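Local coordinates for protein aspartate carbamoyltransferase (Leishmania major, PDB 7K46) that probably catalyses the transfer of a carbamoyl group from carbamoyl phosphate to aspartate, an early step of pyrimidine biosynthesis, at residues S265-K273 / V292-D300. Sequence-based numbering, arbitrary orientation. Where two conformers were deposited one is given.
Sequences SKASLLIDK and VDELSTDID
I271 is gripped through both of its backbone polar groups by 292-300. Its N donates to E294 O (3.2 Å), coming from above that carbonyl plane, and its O accepts from S296 N (3.0 Å) nearly in line with the C=O bond. The two segments run parallel here, joined by a single bridge of I271 with L295. Farther along, K273 N reaches D298 OD1 at 2.9 Å, a bent bond (138° at the hydrogen) that meets the carboxylate on its syn side. I299 CG2 packs 3.3 Å from K273 N, while its CD1 lies 3.8 Å from I271 CG2; with CG2 anti to the backbone N, I271 turns this methyl toward I299, and the two side chains cross at a slant. This pairing ties the link between helices 262-269 and 273-276 to the loop after strand 284-286 in the Asp/Orn binding domain, with I271 also touching I167, L238 and A240 on the central parallel sheet of its Rossmann-like fold. Beside it a water donates to both L269 O and E294 O. In the second shell, S296 OG accepts from D298 N in an ST turn that helps position D298. D272 OD1 caps R275 N at the start of helix 273-276, and E294 OE2 bonds H287 NE2.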
ATOM      1  N   SER A 265      -5.033 -23.032 -34.363  1.00 24.65           N
ATOM      2  CA  SER A 265      -4.256 -21.920 -34.896  0.58 26.17           C
ATOM      3  C   SER A 265      -3.057 -21.552 -34.033  1.00 26.45           C
ATOM      4  O   SER A 265      -2.208 -20.778 -34.483  1.00 28.69           O
ATOM      5  CB  SER A 265      -5.150 -20.691 -35.064  0.58 29.30           C
ATOM      6  OG  SER A 265      -6.336 -21.042 -35.748  0.58 27.62           O
ATOM      7  N   LYS A 266      -2.963 -22.080 -32.811  1.00 26.50           N
ATOM      8  CA  LYS A 266      -1.861 -21.706 -31.927  1.00 25.23           C
ATOM      9  C   LYS A 266      -0.508 -22.070 -32.529  1.00 26.50           C
ATOM     10  O   LYS A 266       0.466 -21.323 -32.383  1.00 26.32           O
ATOM     11  CB  LYS A 266      -2.033 -22.372 -30.560  1.00 27.41           C
ATOM     12  CG  LYS A 266      -3.109 -21.723 -29.691  1.00 32.23           C
ATOM     13  CD  LYS A 266      -3.234 -22.422 -28.347  1.00 31.64           C
ATOM     14  CE  LYS A 266      -4.298 -21.761 -27.468  1.00 34.70           C
ATOM     15  NZ  LYS A 266      -4.586 -22.587 -26.251  1.00 29.39           N
ATOM     16  N   ALA A 267      -0.428 -23.214 -33.213  1.00 24.38           N
ATOM     17  CA  ALA A 267       0.856 -23.667 -33.739  1.00 25.49           C
ATOM     18  C   ALA A 267       1.426 -22.701 -34.772  1.00 24.40           C
ATOM     19  O   ALA A 267       2.648 -22.547 -34.862  1.00 24.82           O
ATOM     20  CB  ALA A 267       0.715 -25.067 -34.339  1.00 30.72           C
ATOM     21  N   SER A 268       0.572 -22.030 -35.547  1.00 22.59           N
ATOM     22  CA  SER A 268       1.070 -21.134 -36.585  0.63 26.09           C
ATOM     23  C   SER A 268       1.556 -19.797 -36.033  1.00 25.79           C
ATOM     24  O   SER A 268       2.270 -19.080 -36.741  1.00 23.13           O
ATOM     25  CB  SER A 268      -0.004 -20.901 -37.654  0.63 26.66           C
ATOM     26  OG  SER A 268      -1.232 -20.480 -37.089  0.63 29.28           O
ATOM     27  N   LEU A 269       1.200 -19.449 -34.794  1.00 21.46           N
ATOM     28  CA  LEU A 269       1.674 -18.217 -34.178  1.00 21.27           C
ATOM     29  C   LEU A 269       2.755 -18.443 -33.128  1.00 21.43           C
ATOM     30  O   LEU A 269       3.408 -17.474 -32.715  1.00 20.63           O
ATOM     31  CB  LEU A 269       0.505 -17.458 -33.527  1.00 22.95           C
ATOM     32  CG  LEU A 269      -0.793 -17.131 -34.283  1.00 35.11           C
ATOM     33  CD1 LEU A 269      -1.472 -15.913 -33.642  1.00 35.08           C
ATOM     34  CD2 LEU A 269      -0.588 -16.883 -35.760  1.00 27.52           C
ATOM     35  N   LEU A 270       2.958 -19.686 -32.693  1.00 19.23           N
ATOM     36  CA  LEU A 270       3.866 -19.988 -31.588  1.00 22.86           C
ATOM     37  C   LEU A 270       5.287 -19.538 -31.900  1.00 23.10           C
ATOM     38  O   LEU A 270       5.807 -19.793 -32.989  1.00 23.31           O
ATOM     39  CB  LEU A 270       3.852 -21.496 -31.308  1.00 23.25           C
ATOM     40  CG  LEU A 270       4.908 -22.010 -30.323  1.00 26.44           C
ATOM     41  CD1 LEU A 270       4.687 -21.418 -28.942  1.00 22.76           C
ATOM     42  CD2 LEU A 270       4.911 -23.541 -30.259  1.00 30.05           C
ATOM     43  N   ILE A 271       5.924 -18.871 -30.938  1.00 19.19           N
ATOM     44  CA  ILE A 271       7.341 -18.539 -31.032  1.00 22.19           C
ATOM     45  C   ILE A 271       8.078 -19.394 -30.010  1.00 20.33           C
ATOM     46  O   ILE A 271       7.825 -19.285 -28.802  1.00 20.77           O
ATOM     47  CB  ILE A 271       7.604 -17.039 -30.806  1.00 19.48           C
ATOM     48  CG1 ILE A 271       6.959 -16.199 -31.917  1.00 20.65           C
ATOM     49  CG2 ILE A 271       9.110 -16.757 -30.791  1.00 21.98           C
ATOM     50  CD1 ILE A 271       6.958 -14.709 -31.604  1.00 24.13           C
ATOM     51  N   ASP A 272       8.962 -20.266 -30.491  1.00 22.01           N
ATOM     52  CA  ASP A 272       9.758 -21.130 -29.626  1.00 25.42           C
ATOM     53  C   ASP A 272      11.156 -21.242 -30.228  1.00 23.59           C
ATOM     54  O   ASP A 272      11.497 -20.547 -31.189  1.00 24.73           O
ATOM     55  CB  ASP A 272       9.085 -22.500 -29.443  1.00 22.04           C
ATOM     56  CG  ASP A 272       8.837 -23.223 -30.760  1.00 27.69           C
ATOM     57  OD1 ASP A 272       9.177 -22.673 -31.832  1.00 23.64           O
ATOM     58  OD2 ASP A 272       8.285 -24.348 -30.720  1.00 27.32           O
ATOM     59  N   LYS A 273      11.969 -22.130 -29.654  1.00 24.19           N
ATOM     60  CA  LYS A 273      13.335 -22.302 -30.133  1.00 27.88           C
ATOM     61  C   LYS A 273      13.352 -22.744 -31.593  1.00 26.08           C
ATOM     62  O   LYS A 273      14.159 -22.251 -32.386  1.00 27.80           O
ATOM     63  CB  LYS A 273      14.076 -23.305 -29.247  1.00 30.23           C
ATOM     64  CG  LYS A 273      15.556 -23.446 -29.564  1.00 36.20           C
ATOM     65  CD  LYS A 273      16.286 -24.357 -28.560  1.00 40.13           C
ATOM     66  CE  LYS A 273      15.974 -25.833 -28.790  1.00 52.12           C
ATOM     67  NZ  LYS A 273      16.807 -26.747 -27.947  1.00 59.49           N
ATOM     68  N   VAL A 292       0.603 -16.747 -22.235  1.00 22.89           N
ATOM     69  CA  VAL A 292       0.236 -18.107 -21.869  1.00 25.88           C
ATOM     70  C   VAL A 292       1.270 -19.019 -22.513  1.00 28.37           C
ATOM     71  O   VAL A 292       2.423 -19.073 -22.070  1.00 29.16           O
ATOM     72  CB  VAL A 292      -1.204 -18.463 -22.293  1.00 28.71           C
ATOM     73  CG1 VAL A 292      -1.633 -19.791 -21.676  1.00 34.46           C
ATOM     74  CG2 VAL A 292      -2.165 -17.367 -21.870  1.00 34.46           C
ATOM     75  N   ASP A 293       0.889 -19.706 -23.588  1.00 24.43           N
ATOM     76  CA  ASP A 293       1.752 -20.665 -24.262  0.54 27.22           C
ATOM     77  C   ASP A 293       2.271 -20.169 -25.605  1.00 27.75           C
ATOM     78  O   ASP A 293       3.025 -20.895 -26.263  1.00 30.30           O
ATOM     79  CB  ASP A 293       1.002 -21.991 -24.458  0.54 29.70           C
ATOM     80  CG  ASP A 293      -0.453 -21.794 -24.900  0.54 32.21           C
ATOM     81  OD1 ASP A 293      -0.841 -20.666 -25.295  0.54 24.16           O
ATOM     82  OD2 ASP A 293      -1.219 -22.785 -24.842  0.54 37.37           O
ATOM     83  N   GLU A 294       1.872 -18.970 -26.042  1.00 24.81           N
ATOM     84  CA  GLU A 294       2.230 -18.474 -27.369  1.00 23.29           C
ATOM     85  C   GLU A 294       3.692 -18.069 -27.463  1.00 24.96           C
ATOM     86  O   GLU A 294       4.176 -17.754 -28.561  1.00 23.10           O
ATOM     87  CB  GLU A 294       1.327 -17.289 -27.747  1.00 23.13           C
ATOM     88  CG  GLU A 294       1.569 -16.012 -26.932  1.00 22.52           C
ATOM     89  CD  GLU A 294       0.852 -16.006 -25.586  1.00 25.53           C
ATOM     90  OE1 GLU A 294       0.330 -17.063 -25.157  1.00 23.87           O
ATOM     91  OE2 GLU A 294       0.809 -14.929 -24.951  1.00 23.69           O
ATOM     92  N   LEU A 295       4.390 -18.060 -26.333  1.00 22.39           N
ATOM     93  CA  LEU A 295       5.805 -17.730 -26.269  0.55 20.49           C
ATOM     94  C   LEU A 295       6.450 -18.764 -25.356  1.00 21.98           C
ATOM     95  O   LEU A 295       6.246 -18.721 -24.140  1.00 21.88           O
ATOM     96  CB  LEU A 295       5.982 -16.307 -25.737  0.55 20.82           C
ATOM     97  CG  LEU A 295       7.335 -15.646 -25.559  0.55 18.66           C
ATOM     98  CD1 LEU A 295       8.105 -15.684 -26.844  0.55 21.93           C
ATOM     99  CD2 LEU A 295       7.087 -14.201 -25.123  0.55 17.42           C
ATOM    100  N   SER A 296       7.194 -19.705 -25.934  1.00 21.33           N
ATOM    101  CA  SER A 296       7.707 -20.820 -25.142  1.00 21.93           C
ATOM    102  C   SER A 296       8.780 -20.371 -24.154  1.00 23.78           C
ATOM    103  O   SER A 296       9.562 -19.453 -24.418  1.00 22.77           O
ATOM    104  CB  SER A 296       8.278 -21.913 -26.047  1.00 20.35           C
ATOM    105  OG  SER A 296       8.855 -22.948 -25.269  1.00 24.98           O
ATOM    106  N   THR A 297       8.816 -21.040 -22.996  1.00 24.15           N
ATOM    107  CA  THR A 297       9.926 -20.816 -22.077  1.00 24.05           C
ATOM    108  C   THR A 297      11.253 -21.304 -22.646  1.00 29.61           C
ATOM    109  O   THR A 297      12.305 -20.955 -22.096  1.00 23.99           O
ATOM    110  CB  THR A 297       9.679 -21.514 -20.741  1.00 27.33           C
ATOM    111  OG1 THR A 297       9.535 -22.917 -20.970  1.00 25.58           O
ATOM    112  CG2 THR A 297       8.425 -20.977 -20.074  1.00 24.89           C
ATOM    113  N   ASP A 298      11.245 -22.085 -23.732  1.00 25.91           N
ATOM    114  CA  ASP A 298      12.511 -22.607 -24.235  1.00 24.71           C
ATOM    115  C   ASP A 298      13.328 -21.568 -25.002  1.00 28.37           C
ATOM    116  O   ASP A 298      14.429 -21.897 -25.458  1.00 26.04           O
ATOM    117  CB  ASP A 298      12.285 -23.888 -25.067  1.00 29.01           C
ATOM    118  CG  ASP A 298      11.659 -23.642 -26.444  1.00 28.79           C
ATOM    119  OD1 ASP A 298      11.416 -22.486 -26.840  1.00 28.06           O
ATOM    120  OD2 ASP A 298      11.420 -24.653 -27.150  1.00 27.27           O
ATOM    121  N   ILE A 299      12.847 -20.327 -25.132  1.00 23.52           N
ATOM    122  CA  ILE A 299      13.674 -19.216 -25.603  1.00 20.77           C
ATOM    123  C   ILE A 299      13.909 -18.169 -24.515  1.00 24.45           C
ATOM    124  O   ILE A 299      14.469 -17.110 -24.801  1.00 19.56           O
ATOM    125  CB  ILE A 299      13.097 -18.540 -26.862  1.00 22.20           C
ATOM    126  CG1 ILE A 299      11.700 -17.964 -26.603  1.00 26.33           C
ATOM    127  CG2 ILE A 299      13.095 -19.483 -28.045  1.00 24.03           C
ATOM    128  CD1 ILE A 299      11.299 -16.926 -27.629  1.00 22.06           C
ATOM    129  N   ASP A 300      13.518 -18.440 -23.267  1.00 23.81           N
ATOM    130  CA  ASP A 300      13.622 -17.412 -22.232  1.00 24.85           C
ATOM    131  C   ASP A 300      15.063 -16.999 -21.942  1.00 25.41           C
ATOM    132  O   ASP A 300      15.279 -15.900 -21.417  1.00 25.71           O
ATOM    133  CB  ASP A 300      12.962 -17.887 -20.936  1.00 23.08           C
ATOM    134  CG  ASP A 300      11.447 -17.835 -20.997  1.00 25.46           C
ATOM    135  OD1 ASP A 300      10.904 -17.348 -22.013  1.00 20.60           O
ATOM    136  OD2 ASP A 300      10.801 -18.285 -20.024  1.00 23.75           O
TER
HETATM  137  O   HOH W   1       3.312 -15.860 -30.475  1.00 22.53           O